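Local coordinates for metallo-beta-lactamase family protein (Thermus thermophilus, PDB 2ZO4) that probably acts as a hydrolase on a substrate not yet identified, holding two zinc ions in a metallo-beta-lactamase fold, at residues I66-H71 with G77-F82; I15-K20 with H71-Y76; L24-G29 with L56-Q61; H175-L180 with G184-G189. One frame throughout, in Å; residues are numbered along the deposited sequence.

Interaction 1: residues I66-H71 with G77-F82. With ZN (zinc ion), chain B.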
loop_
_atom_site.group_PDB
_atom_site.type_symbol
_atom_site.label_atom_id
_atom_site.label_comp_id
_atom_site.label_asym_id
_atom_site.label_seq_id
_atom_site.Cartn_x
_atom_site.Cartn_y
_atom_site.Cartn_z
ATOM N N ILE A 66 11.602 2.977 -12.420
ATOM C CA ILE A 66 10.366 2.650 -11.726
ATOM C C ILE A 66 10.556 2.865 -10.229
ATOM O O ILE A 66 11.465 2.290 -9.620
ATOM C CB ILE A 66 9.915 1.189 -11.989
ATOM C CG1 ILE A 66 9.822 0.886 -13.496
ATOM C CG2 ILE A 66 8.600 0.886 -11.256
ATOM C CD1 ILE A 66 8.736 1.645 -14.254
ATOM N N LEU A 67 9.698 3.699 -9.647
ATOM C CA LEU A 67 9.685 3.915 -8.205
ATOM C C LEU A 67 8.405 3.327 -7.612
ATOM O O LEU A 67 7.311 3.798 -7.910
ATOM C CB LEU A 67 9.808 5.412 -7.877
ATOM C CG LEU A 67 11.001 6.169 -8.481
ATOM C CD1 LEU A 67 10.916 7.649 -8.170
ATOM C CD2 LEU A 67 12.337 5.600 -7.997
ATOM N N LEU A 68 8.548 2.296 -6.783
ATOM C CA LEU A 68 7.390 1.623 -6.186
ATOM C C LEU A 68 7.127 2.077 -4.759
ATOM O O LEU A 68 8.009 2.006 -3.905
ATOM C CB LEU A 68 7.559 0.096 -6.214
ATOM C CG LEU A 68 7.679 -0.599 -7.574
ATOM C CD1 LEU A 68 7.841 -2.107 -7.392
ATOM C CD2 LEU A 68 6.488 -0.290 -8.477
ATOM N N THR A 69 5.903 2.529 -4.503
ATOM C CA THR A 69 5.495 2.886 -3.147
ATOM C C THR A 69 5.396 1.641 -2.269
ATOM O O THR A 69 5.822 1.661 -1.114
ATOM C CB THR A 69 4.161 3.668 -3.123
ATOM O OG1 THR A 69 3.124 2.873 -3.709
ATOM C CG2 THR A 69 4.298 4.991 -3.884
ATOM N N HIS A 70 4.854 0.559 -2.832
ATOM C CA HIS A 70 4.723 -0.719 -2.128
ATOM C C HIS A 70 4.424 -1.905 -3.061
ATOM O O HIS A 70 4.291 -1.737 -4.278
ATOM C CB HIS A 70 3.693 -0.627 -0.990
ATOM C CG HIS A 70 2.308 -0.248 -1.433
ATOM N ND1 HIS A 70 2.037 0.897 -2.153
ATOM C CD2 HIS A 70 1.114 -0.845 -1.215
ATOM C CE1 HIS A 70 0.737 0.980 -2.372
ATOM N NE2 HIS A 70 0.154 -0.063 -1.813
ATOM N N HIS A 71 4.312 -3.091 -2.462
ATOM C CA HIS A 71 4.233 -4.367 -3.178
ATOM C C HIS A 71 2.828 -4.798 -3.606
ATOM O O HIS A 71 2.683 -5.841 -4.256
ATOM C CB HIS A 71 4.801 -5.485 -2.299
ATOM C CG HIS A 71 3.881 -5.891 -1.189
ATOM N ND1 HIS A 71 3.795 -5.194 -0.004
ATOM C CD2 HIS A 71 2.991 -6.908 -1.092
ATOM C CE1 HIS A 71 2.902 -5.770 0.781
ATOM N NE2 HIS A 71 2.401 -6.812 0.145
ATOM N N GLY A 77 2.382 -4.574 -9.893
ATOM C CA GLY A 77 2.069 -5.612 -10.884
ATOM C C GLY A 77 2.823 -5.598 -12.206
ATOM O O GLY A 77 3.166 -6.654 -12.730
ATOM N N LEU A 78 3.078 -4.416 -12.756
ATOM C CA LEU A 78 3.816 -4.318 -14.020
ATOM C C LEU A 78 5.315 -4.020 -13.888
ATOM O O LEU A 78 6.008 -3.880 -14.900
ATOM C CB LEU A 78 3.151 -3.322 -14.979
ATOM C CG LEU A 78 1.850 -3.752 -15.672
ATOM C CD1 LEU A 78 1.350 -2.652 -16.599
ATOM C CD2 LEU A 78 2.028 -5.057 -16.445
ATOM N N SER A 79 5.816 -3.935 -12.655
ATOM C CA SER A 79 7.220 -3.571 -12.419
ATOM C C SER A 79 8.218 -4.510 -13.107
ATOM O O SER A 79 9.228 -4.057 -13.648
ATOM C CB SER A 79 7.522 -3.453 -10.922
ATOM O OG SER A 79 7.265 -4.663 -10.232
ATOM N N GLY A 80 7.926 -5.807 -13.084
ATOM C CA GLY A 80 8.747 -6.803 -13.769
ATOM C C GLY A 80 8.667 -6.704 -15.282
ATOM O O GLY A 80 9.629 -7.043 -15.972
ATOM N N PHE A 81 7.521 -6.248 -15.796
ATOM C CA PHE A 81 7.344 -6.019 -17.234
ATOM C C PHE A 81 8.233 -4.871 -17.692
ATOM O O PHE A 81 9.002 -5.016 -18.645
ATOM C CB PHE A 81 5.869 -5.746 -17.591
ATOM C CG PHE A 81 5.665 -5.191 -18.991
ATOM C CD1 PHE A 81 5.847 -5.999 -20.117
ATOM C CD2 PHE A 81 5.286 -3.862 -19.180
ATOM C CE1 PHE A 81 5.661 -5.491 -21.409
ATOM C CE2 PHE A 81 5.092 -3.343 -20.469
ATOM C CZ PHE A 81 5.283 -4.161 -21.584
ATOM N N PHE A 82 8.125 -3.736 -17.004
ATOM C CA PHE A 82 8.989 -2.592 -17.268
ATOM C C PHE A 82 10.461 -2.953 -17.093
ATOM O O PHE A 82 11.286 -2.595 -17.934
ATOM C CB PHE A 82 8.602 -1.396 -16.394
ATOM C CG PHE A 82 7.390 -0.656 -16.889
ATOM C CD1 PHE A 82 6.173 -0.763 -16.223
ATOM C CD2 PHE A 82 7.463 0.140 -18.030
ATOM C CE1 PHE A 82 5.046 -0.081 -16.682
ATOM C CE2 PHE A 82 6.344 0.830 -18.497
ATOM C CZ PHE A 82 5.133 0.717 -17.821
HETATM ZN ZN ZN B . -1.913 -0.702 -1.250
HETATM O O HOH W 1 -3.121 -0.838 -2.851
#
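Ile66 and Phe82 form the tight end of a buried contact in the metallo-beta-lactamase fold, where strand 65-68 runs into the HxHxDH zinc-binding loop and helix 79-84 packs against the strand. Ile66 CD1 lies 3.7 Å from Phe82 CB and equally near CG at the root of the ring, the two side chains crossing at about a right angle. With Ile66 CG1 beside the backbone N (chi1 -54°), the ethyl arm is the branch that does the touching. Two residues on, Leu68 brings CD1 to 3.8 Å from Ser79 CB. The Ser79 hydroxyl has its polar partner in Tyr76 O, and CB is the atom nearest Leu68. Between these two points the packing is slacker, with Ile66 CG2 and Ser79 CB 4.5 Å apart, and no hydrogen bond joins the segments. On the looser side of the helix, Gly80 and Phe81 are partly exposed, and the Phe81 ring meets Arg46 in a cation-pi contact. Past the strand, the chain enters the metal site: His70 NE2 binds a zinc ion at 2.2 Å. The ring is held at both nitrogens, ND1 donating to Thr69 OG1 over 2.7 Å, 9° out of the ring plane.

Interaction 2: residues I15-K20 with H71-Y76; sequences IPYPLK and HHPDHY. With ZN (zinc ion), chain C; ZN (zinc ion), chain B.
Ile15 and Asp74 meet where the loop between strands 8-14 and 21-29 reaches the HxHxDH motif of the metallo-beta-lactamase fold. The contacts across the segments are van der Waals packing, with no hydrogen bond between them: Ile15 CD1 stands 3.8 Å from Asp74 CB, so the isoleucine packs against the methylene carbon of a metal ligand, with its CG2 a little farther from the same atom. Beside this pair, Tyr17 brings the end of its ring to Pro73, OH lying 4.1 Å from CG; the hydroxyl's polar partner is Thr137. Backbone hydrogen bonds shape each side separately. A type I turn, Tyr17 to Lys20, folds the loop, while His72 occupies the N-cap position of helix 73-76 and its O accepts from both His75 N and Tyr76 N. Metal bonds make up the third group. Asp74 OD2 (2.3 Å) and His75 NE2 (2.1 Å) bind one zinc ion, to which His233 and Asp190 also bind; His72 ND1 binds the other, together with His70, His171 and Asp190. A chi1 of 53° sets the Asp74 carboxylate between its own backbone N and carbonyl carbon, toward the zinc ion it shares with His75. One water lies 2.0 Å from each zinc ion and donates a weak hydrogen bond to Asp74 OD1 over 2.9 Å.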
loop_
_atom_site.group_PDB
_atom_site.type_symbol
_atom_site.label_atom_id
_atom_site.label_comp_id
_atom_site.label_asym_id
_atom_site.label_seq_id
_atom_site.Cartn_x
_atom_site.Cartn_y
_atom_site.Cartn_z
ATOM N N ILE A 15 -8.415 -0.898 -12.240
ATOM C CA ILE A 15 -7.958 -2.102 -11.543
ATOM C C ILE A 15 -9.148 -2.986 -11.138
ATOM O O ILE A 15 -10.209 -2.471 -10.771
ATOM C CB ILE A 15 -7.062 -1.776 -10.307
ATOM C CG1 ILE A 15 -7.778 -0.841 -9.320
ATOM C CG2 ILE A 15 -5.726 -1.197 -10.754
ATOM C CD1 ILE A 15 -7.095 -0.718 -7.957
ATOM N N PRO A 16 -8.979 -4.320 -11.215
ATOM C CA PRO A 16 -10.087 -5.237 -10.939
ATOM C C PRO A 16 -10.328 -5.470 -9.441
ATOM O O PRO A 16 -10.610 -6.599 -9.028
ATOM C CB PRO A 16 -9.634 -6.529 -11.624
ATOM C CG PRO A 16 -8.151 -6.498 -11.518
ATOM C CD PRO A 16 -7.747 -5.044 -11.587
ATOM N N TYR A 17 -10.228 -4.401 -8.651
ATOM C CA TYR A 17 -10.414 -4.455 -7.200
ATOM C C TYR A 17 -11.384 -3.357 -6.749
ATOM O O TYR A 17 -11.594 -2.389 -7.481
ATOM C CB TYR A 17 -9.061 -4.342 -6.480
ATOM C CG TYR A 17 -8.083 -5.409 -6.913
ATOM C CD1 TYR A 17 -8.253 -6.737 -6.517
ATOM C CD2 TYR A 17 -7.006 -5.099 -7.744
ATOM C CE1 TYR A 17 -7.371 -7.728 -6.928
ATOM C CE2 TYR A 17 -6.117 -6.081 -8.161
ATOM C CZ TYR A 17 -6.306 -7.394 -7.747
ATOM O OH TYR A 17 -5.435 -8.375 -8.153
ATOM N N PRO A 18 -12.007 -3.520 -5.561
ATOM C CA PRO A 18 -13.003 -2.554 -5.058
ATOM C C PRO A 18 -12.590 -1.074 -5.118
ATOM O O PRO A 18 -13.461 -0.208 -5.194
ATOM C CB PRO A 18 -13.237 -2.992 -3.604
ATOM C CG PRO A 18 -12.251 -4.090 -3.327
ATOM C CD PRO A 18 -11.838 -4.657 -4.638
ATOM N N LEU A 19 -11.286 -0.788 -5.092
ATOM C CA LEU A 19 -10.790 0.589 -5.241
ATOM C C LEU A 19 -11.011 1.135 -6.659
ATOM O O LEU A 19 -11.088 2.350 -6.854
ATOM C CB LEU A 19 -9.311 0.680 -4.857
ATOM N N LYS A 20 -11.087 0.221 -7.630
ATOM C CA LYS A 20 -11.487 0.493 -9.029
ATOM C C LYS A 20 -10.457 1.215 -9.897
ATOM O O LYS A 20 -10.350 0.936 -11.097
ATOM C CB LYS A 20 -12.849 1.203 -9.102
ATOM C CG LYS A 20 -14.051 0.332 -8.700
ATOM C CD LYS A 20 -14.414 -0.705 -9.768
ATOM C CE LYS A 20 -15.056 -0.069 -11.010
ATOM N NZ LYS A 20 -15.150 -1.043 -12.141
ATOM N N HIS A 71 4.312 -3.091 -2.462
ATOM C CA HIS A 71 4.233 -4.367 -3.178
ATOM C C HIS A 71 2.828 -4.798 -3.606
ATOM O O HIS A 71 2.683 -5.841 -4.256
ATOM C CB HIS A 71 4.801 -5.485 -2.299
ATOM C CG HIS A 71 3.881 -5.891 -1.189
ATOM N ND1 HIS A 71 3.795 -5.194 -0.004
ATOM C CD2 HIS A 71 2.991 -6.908 -1.092
ATOM C CE1 HIS A 71 2.902 -5.770 0.781
ATOM N NE2 HIS A 71 2.401 -6.812 0.145
ATOM N N HIS A 72 1.798 -4.050 -3.214
ATOM C CA HIS A 72 0.431 -4.445 -3.555
ATOM C C HIS A 72 0.268 -4.488 -5.077
ATOM O O HIS A 72 0.888 -3.688 -5.788
ATOM C CB HIS A 72 -0.612 -3.535 -2.888
ATOM C CG HIS A 72 -0.659 -3.660 -1.392
ATOM N ND1 HIS A 72 -1.316 -2.751 -0.590
ATOM C CD2 HIS A 72 -0.117 -4.575 -0.552
ATOM C CE1 HIS A 72 -1.186 -3.107 0.675
ATOM N NE2 HIS A 72 -0.463 -4.211 0.726
ATOM N N PRO A 73 -0.551 -5.432 -5.583
ATOM C CA PRO A 73 -0.598 -5.728 -7.020
ATOM C C PRO A 73 -0.928 -4.522 -7.905
ATOM O O PRO A 73 -0.385 -4.402 -8.999
ATOM C CB PRO A 73 -1.700 -6.795 -7.128
ATOM C CG PRO A 73 -2.484 -6.683 -5.858
ATOM C CD PRO A 73 -1.500 -6.265 -4.821
ATOM N N ASP A 74 -1.799 -3.636 -7.423
ATOM C CA ASP A 74 -2.193 -2.428 -8.159
ATOM C C ASP A 74 -1.080 -1.380 -8.334
ATOM O O ASP A 74 -1.239 -0.428 -9.098
ATOM C CB ASP A 74 -3.451 -1.798 -7.534
ATOM C CG ASP A 74 -3.315 -1.543 -6.036
ATOM O OD1 ASP A 74 -2.720 -2.380 -5.315
ATOM O OD2 ASP A 74 -3.825 -0.499 -5.574
ATOM N N HIS A 75 0.036 -1.559 -7.635
ATOM C CA HIS A 75 1.172 -0.633 -7.715
ATOM C C HIS A 75 2.417 -1.329 -8.273
ATOM O O HIS A 75 3.244 -0.716 -8.945
ATOM C CB HIS A 75 1.473 -0.050 -6.326
ATOM C CG HIS A 75 0.320 0.694 -5.720
ATOM N ND1 HIS A 75 0.235 2.071 -5.721
ATOM C CD2 HIS A 75 -0.796 0.253 -5.097
ATOM C CE1 HIS A 75 -0.884 2.445 -5.129
ATOM N NE2 HIS A 75 -1.529 1.360 -4.740
ATOM N N TYR A 76 2.506 -2.629 -8.018
ATOM C CA TYR A 76 3.719 -3.420 -8.210
ATOM C C TYR A 76 3.609 -4.371 -9.411
ATOM O O TYR A 76 4.622 -4.885 -9.896
ATOM C CB TYR A 76 3.945 -4.177 -6.902
ATOM C CG TYR A 76 4.963 -5.299 -6.822
ATOM C CD1 TYR A 76 6.176 -5.115 -6.164
ATOM C CD2 TYR A 76 4.668 -6.574 -7.305
ATOM C CE1 TYR A 76 7.094 -6.161 -6.037
ATOM C CE2 TYR A 76 5.580 -7.617 -7.196
ATOM C CZ TYR A 76 6.785 -7.407 -6.558
ATOM O OH TYR A 76 7.672 -8.451 -6.440
HETATM ZN ZN ZN C . -3.296 0.896 -3.797
HETATM ZN ZN ZN B . -1.913 -0.702 -1.250
HETATM O O HOH W 1 -3.121 -0.838 -2.851
#

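Interaction 3: residues L24-G29 with L56-Q61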
loop_
_atom_site.group_PDB
_atom_site.type_symbol
_atom_site.label_atom_id
_atom_site.label_comp_id
_atom_site.label_asym_id
_atom_site.label_seq_id
_atom_site.Cartn_x
_atom_site.Cartn_y
_atom_site.Cartn_z
ATOM N N LEU A 24 -1.164 6.401 -10.890
ATOM C CA LEU A 24 0.263 6.364 -11.177
ATOM C C LEU A 24 0.732 7.781 -11.474
ATOM O O LEU A 24 -0.075 8.649 -11.827
ATOM C CB LEU A 24 0.554 5.461 -12.378
ATOM C CG LEU A 24 -0.147 4.104 -12.505
ATOM C CD1 LEU A 24 0.432 3.347 -13.688
ATOM C CD2 LEU A 24 -0.028 3.281 -11.225
ATOM N N TYR A 25 2.032 8.015 -11.326
ATOM C CA TYR A 25 2.600 9.339 -11.560
ATOM C C TYR A 25 3.812 9.264 -12.480
ATOM O O TYR A 25 4.785 8.563 -12.188
ATOM C CB TYR A 25 2.904 10.042 -10.223
ATOM C CG TYR A 25 1.641 10.240 -9.414
ATOM C CD1 TYR A 25 0.826 11.350 -9.625
ATOM C CD2 TYR A 25 1.230 9.288 -8.478
ATOM C CE1 TYR A 25 -0.356 11.521 -8.913
ATOM C CE2 TYR A 25 0.046 9.451 -7.762
ATOM C CZ TYR A 25 -0.739 10.573 -7.989
ATOM O OH TYR A 25 -1.909 10.745 -7.286
ATOM N N LEU A 26 3.721 9.975 -13.601
ATOM C CA LEU A 26 4.762 9.997 -14.625
ATOM C C LEU A 26 5.623 11.248 -14.453
ATOM O O LEU A 26 5.106 12.368 -14.386
ATOM C CB LEU A 26 4.116 9.974 -16.022
ATOM C CG LEU A 26 4.892 9.762 -17.334
ATOM C CD1 LEU A 26 5.872 10.885 -17.661
ATOM C CD2 LEU A 26 5.597 8.409 -17.363
ATOM N N LEU A 27 6.932 11.042 -14.361
ATOM C CA LEU A 27 7.885 12.144 -14.278
ATOM C C LEU A 27 8.729 12.172 -15.540
ATOM O O LEU A 27 9.332 11.170 -15.907
ATOM C CB LEU A 27 8.780 12.018 -13.040
ATOM C CG LEU A 27 8.212 12.361 -11.657
ATOM C CD1 LEU A 27 7.261 11.292 -11.153
ATOM C CD2 LEU A 27 9.342 12.552 -10.663
ATOM N N GLN A 28 8.748 13.318 -16.212
ATOM C CA GLN A 28 9.572 13.503 -17.404
ATOM C C GLN A 28 10.386 14.792 -17.271
ATOM O O GLN A 28 9.868 15.816 -16.839
ATOM C CB GLN A 28 8.689 13.544 -18.658
ATOM C CG GLN A 28 9.447 13.605 -19.986
ATOM C CD GLN A 28 8.516 13.691 -21.187
ATOM O OE1 GLN A 28 7.407 14.216 -21.095
ATOM N NE2 GLN A 28 8.967 13.172 -22.320
ATOM N N GLY A 29 11.659 14.729 -17.639
ATOM C CA GLY A 29 12.541 15.888 -17.572
ATOM C C GLY A 29 14.000 15.484 -17.596
ATOM O O GLY A 29 14.342 14.346 -17.262
ATOM N N LEU A 56 1.508 11.445 -24.182
ATOM C CA LEU A 56 2.720 12.199 -23.888
ATOM C C LEU A 56 3.811 11.976 -24.935
ATOM O O LEU A 56 4.868 12.607 -24.872
ATOM C CB LEU A 56 3.251 11.823 -22.502
ATOM C CG LEU A 56 2.374 12.165 -21.294
ATOM C CD1 LEU A 56 2.755 11.305 -20.090
ATOM C CD2 LEU A 56 2.454 13.654 -20.961
ATOM N N GLY A 57 3.550 11.078 -25.887
ATOM C CA GLY A 57 4.505 10.749 -26.946
ATOM C C GLY A 57 5.506 9.681 -26.546
ATOM O O GLY A 57 6.640 9.670 -27.028
ATOM N N LEU A 58 5.077 8.770 -25.675
ATOM C CA LEU A 58 5.974 7.783 -25.077
ATOM C C LEU A 58 5.494 6.344 -25.272
ATOM O O LEU A 58 4.297 6.086 -25.460
ATOM C CB LEU A 58 6.163 8.071 -23.576
ATOM C CG LEU A 58 6.737 9.433 -23.157
ATOM C CD1 LEU A 58 6.484 9.700 -21.672
ATOM C CD2 LEU A 58 8.230 9.549 -23.492
ATOM N N CYS A 59 6.452 5.422 -25.238
ATOM C CA CYS A 59 6.192 3.987 -25.280
ATOM C C CYS A 59 6.555 3.406 -23.922
ATOM O O CYS A 59 7.240 4.063 -23.137
ATOM C CB CYS A 59 7.058 3.322 -26.358
ATOM S SG CYS A 59 7.003 4.124 -27.981
ATOM N N PHE A 60 6.110 2.180 -23.650
ATOM C CA PHE A 60 6.524 1.442 -22.452
ATOM C C PHE A 60 8.044 1.436 -22.308
ATOM O O PHE A 60 8.572 1.575 -21.205
ATOM C CB PHE A 60 6.038 -0.014 -22.503
ATOM C CG PHE A 60 4.557 -0.187 -22.287
ATOM C CD1 PHE A 60 3.926 0.369 -21.177
ATOM C CD2 PHE A 60 3.799 -0.946 -23.180
ATOM C CE1 PHE A 60 2.553 0.196 -20.969
ATOM C CE2 PHE A 60 2.428 -1.130 -22.981
ATOM C CZ PHE A 60 1.804 -0.555 -21.867
ATOM N N GLN A 61 8.737 1.280 -23.438
ATOM C CA GLN A 61 10.196 1.149 -23.463
ATOM C C GLN A 61 10.932 2.438 -23.081
ATOM O O GLN A 61 12.122 2.398 -22.759
ATOM C CB GLN A 61 10.674 0.652 -24.836
ATOM C CG GLN A 61 10.272 -0.786 -25.184
ATOM C CD GLN A 61 8.861 -0.911 -25.765
ATOM O OE1 GLN A 61 8.120 0.070 -25.873
ATOM N NE2 GLN A 61 8.489 -2.129 -26.143
HETATM O O HOH W 2 7.712 12.884 -25.011
#
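Leu26 and Gln28 both hold CG anti to the backbone N (chi1 -170° and -175°), and from one face of strand 21-29 they reach Leu56 and Leu58, whose CG atoms sit beside the backbone N. The contact joins strand 21-29, second in the sheet after 8-14, to the connection of a beta-alpha-beta unit: strand 32-36, helix 43-55 and strand 65-68, the two strands lying parallel and adjacent in the mixed sheet of the metallo-beta-lactamase fold. Leu26 and Leu56 approach tip to tip, with Leu26 CG 3.8 Å from Leu56 CD1. Leu58 adds a more distant methyl contact, its CD1 lying 4.2 Å from Leu26 CD1. The buried Leu26 also touches Leu53 of helix 43-55 and Leu11 of strand 8-14, so it packs from the sheet against the helix and against its neighbour in the adjoining strand, and Leu56 continues the apolar patch onto Tyr9.

Toward solvent the chemistry changes. Gln28 is extended beyond CG (chi2 -178°), which carries its amide to Leu58 from the opposite direction and leaves NE2 3.9 Å from Leu58 CD2, a packing contact. Opposite, Gly57 at positive phi ends helix 43-55 in a Schellman motif; Leu56 and Leu58, either side of it, both point toward the strand. No direct hydrogen bond crosses between the segments, and the zinc site is remote. A single water makes the polar link: it accepts from Gln28 NE2 at 3.0 Å and donates to Leu56 O at 2.9 Å.

Interaction 4: residues H175-L180 with G184-G189; sequences HAAFYL and GVLLAG
Phe178 and Leu187 form a hydrogen-bonded antiparallel pair at the middle of a beta hairpin whose strand axes lie 4.7 Å apart. Phe178 N donates to Leu187 O over 2.9 Å and Leu187 N returns a bond to Phe178 O over 2.8 Å, both donors tilted by 20° or slightly more from the carbonyl planes. Toward the turn, Leu180 N bonds to Val185 O at 2.8 Å. Leu180 O takes Val185 N and, more weakly, Gly184 N; two residues thus face one, a G1 beta bulge, with Gly184 at positive phi.

Side chains fill in around this ladder. Leu180 and Val185 share a face with Phe178 and Leu187, and Leu180 CD1 approaches Leu187 CD1 to 4.1 Å. On the face of Tyr179 and Leu186, the tyrosine keeps CG anti to the backbone N (chi1 -172°), which swings its ring over to the partner strand: CD1 comes within 3.3 Å of Val185 O, and OH lies 3.6 Å from Gly184 CA. Leu186 CD1 fits between Ala177 CB and Tyr179 CB.

At the far end His175 sets its ring edge against Ala188 and Gly189, CE1 lying 3.2 Å from Ala188 O, in the ring plane. Its nitrogens are held from outside: NE2 by the backbone N of Asp190 and ND1 by Thr168 OG1. Since an amide N can only donate, NE2 must act as acceptor. His175 is thus a second-shell residue, its NE2 gripping the backbone N of Asp190, which binds both zinc ions.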
loop_
_atom_site.group_PDB
_atom_site.type_symbol
_atom_site.label_atom_id
_atom_site.label_comp_id
_atom_site.label_asym_id
_atom_site.label_seq_id
_atom_site.Cartn_x
_atom_site.Cartn_y
_atom_site.Cartn_z
ATOM N N HIS A 175 6.365 0.280 2.799
ATOM C CA HIS A 175 5.695 1.332 2.062
ATOM C C HIS A 175 6.549 2.594 2.107
ATOM O O HIS A 175 7.043 2.996 3.170
ATOM C CB HIS A 175 4.291 1.601 2.597
ATOM C CG HIS A 175 3.523 2.587 1.776
ATOM N ND1 HIS A 175 3.679 3.949 1.912
ATOM C CD2 HIS A 175 2.612 2.408 0.790
ATOM C CE1 HIS A 175 2.891 4.568 1.050
ATOM N NE2 HIS A 175 2.236 3.655 0.356
ATOM N N ALA A 176 6.729 3.199 0.943
ATOM C CA ALA A 176 7.484 4.432 0.839
ATOM C C ALA A 176 6.658 5.486 0.116
ATOM O O ALA A 176 6.048 5.203 -0.912
ATOM C CB ALA A 176 8.807 4.183 0.109
ATOM N N ALA A 177 6.622 6.692 0.676
ATOM C CA ALA A 177 6.123 7.865 -0.043
ATOM C C ALA A 177 7.312 8.604 -0.656
ATOM O O ALA A 177 8.447 8.455 -0.198
ATOM C CB ALA A 177 5.349 8.782 0.891
ATOM N N PHE A 178 7.053 9.390 -1.695
ATOM C CA PHE A 178 8.103 10.155 -2.350
ATOM C C PHE A 178 7.775 11.637 -2.268
ATOM O O PHE A 178 6.749 12.087 -2.785
ATOM C CB PHE A 178 8.307 9.690 -3.797
ATOM C CG PHE A 178 8.703 8.239 -3.915
ATOM C CD1 PHE A 178 10.033 7.853 -3.777
ATOM C CD2 PHE A 178 7.737 7.255 -4.149
ATOM C CE1 PHE A 178 10.405 6.504 -3.872
ATOM C CE2 PHE A 178 8.097 5.902 -4.247
ATOM C CZ PHE A 178 9.432 5.530 -4.110
ATOM N N TYR A 179 8.650 12.383 -1.599
ATOM C CA TYR A 179 8.394 13.784 -1.275
ATOM C C TYR A 179 9.305 14.744 -2.033
ATOM O O TYR A 179 10.536 14.658 -1.951
ATOM C CB TYR A 179 8.506 14.002 0.239
ATOM C CG TYR A 179 8.082 15.379 0.731
ATOM C CD1 TYR A 179 6.897 15.972 0.296
ATOM C CD2 TYR A 179 8.861 16.073 1.660
ATOM C CE1 TYR A 179 6.507 17.235 0.762
ATOM C CE2 TYR A 179 8.484 17.329 2.129
ATOM C CZ TYR A 179 7.303 17.899 1.681
ATOM O OH TYR A 179 6.930 19.138 2.149
ATOM N N LEU A 180 8.676 15.648 -2.781
ATOM C CA LEU A 180 9.375 16.715 -3.491
ATOM C C LEU A 180 9.439 17.914 -2.555
ATOM O O LEU A 180 8.489 18.693 -2.459
ATOM C CB LEU A 180 8.646 17.070 -4.795
ATOM C CG LEU A 180 8.761 16.103 -5.981
ATOM C CD1 LEU A 180 8.043 14.774 -5.725
ATOM C CD2 LEU A 180 8.203 16.753 -7.227
ATOM N N GLY A 184 7.002 20.952 -2.118
ATOM C CA GLY A 184 6.096 20.592 -1.028
ATOM C C GLY A 184 5.024 19.634 -1.504
ATOM O O GLY A 184 3.938 19.567 -0.933
ATOM N N VAL A 185 5.340 18.897 -2.567
ATOM C CA VAL A 185 4.405 17.962 -3.182
ATOM C C VAL A 185 4.747 16.549 -2.715
ATOM O O VAL A 185 5.881 16.083 -2.889
ATOM C CB VAL A 185 4.437 18.063 -4.731
ATOM C CG1 VAL A 185 3.676 16.898 -5.374
ATOM C CG2 VAL A 185 3.857 19.404 -5.191
ATOM N N LEU A 186 3.761 15.894 -2.101
ATOM C CA LEU A 186 3.924 14.544 -1.575
ATOM C C LEU A 186 3.233 13.530 -2.467
ATOM O O LEU A 186 2.029 13.626 -2.715
ATOM C CB LEU A 186 3.355 14.447 -0.153
ATOM C CG LEU A 186 3.350 13.072 0.538
ATOM C CD1 LEU A 186 4.766 12.532 0.740
ATOM C CD2 LEU A 186 2.609 13.132 1.869
ATOM N N LEU A 187 4.004 12.562 -2.953
ATOM C CA LEU A 187 3.444 11.420 -3.655
ATOM C C LEU A 187 3.295 10.348 -2.587
ATOM O O LEU A 187 4.249 9.628 -2.270
ATOM C CB LEU A 187 4.353 10.981 -4.818
ATOM C CG LEU A 187 4.697 12.082 -5.837
ATOM C CD1 LEU A 187 5.690 11.577 -6.884
ATOM C CD2 LEU A 187 3.439 12.655 -6.511
ATOM N N ALA A 188 2.090 10.278 -2.025
ATOM C CA ALA A 188 1.844 9.597 -0.757
ATOM C C ALA A 188 1.668 8.085 -0.848
ATOM O O ALA A 188 1.687 7.405 0.176
ATOM C CB ALA A 188 0.635 10.224 -0.056
ATOM N N GLY A 189 1.497 7.562 -2.061
ATOM C CA GLY A 189 1.133 6.152 -2.242
ATOM C C GLY A 189 -0.171 5.872 -1.519
ATOM O O GLY A 189 -1.102 6.666 -1.596
#

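How the interactions relate
Interactions 1 and 2 share His71, and between them hold the whole HxHxDH motif. His70 CE1 lies 3.2 Å from His75 CD2, and His70 of interaction 1 and His72 of interaction 2 bind the same zinc ion, whose water also bridges to the second zinc ion. Interaction 4 approaches this site from the second sheet: Thr69 O and Ala176 N, 2.7 Å apart, probably form a hydrogen bond from the loop after strand 65-68 to strand 176-180, and His70 ND1 lies 3.4 Å from His175 CD2. Interaction 3 is peripheral, nested in sequence inside the loop that interaction 2 closes, with centres about 20 Å apart. It still packs on interaction 1 through Phe82 CZ and Phe60 CD1, 3.6 Å apart.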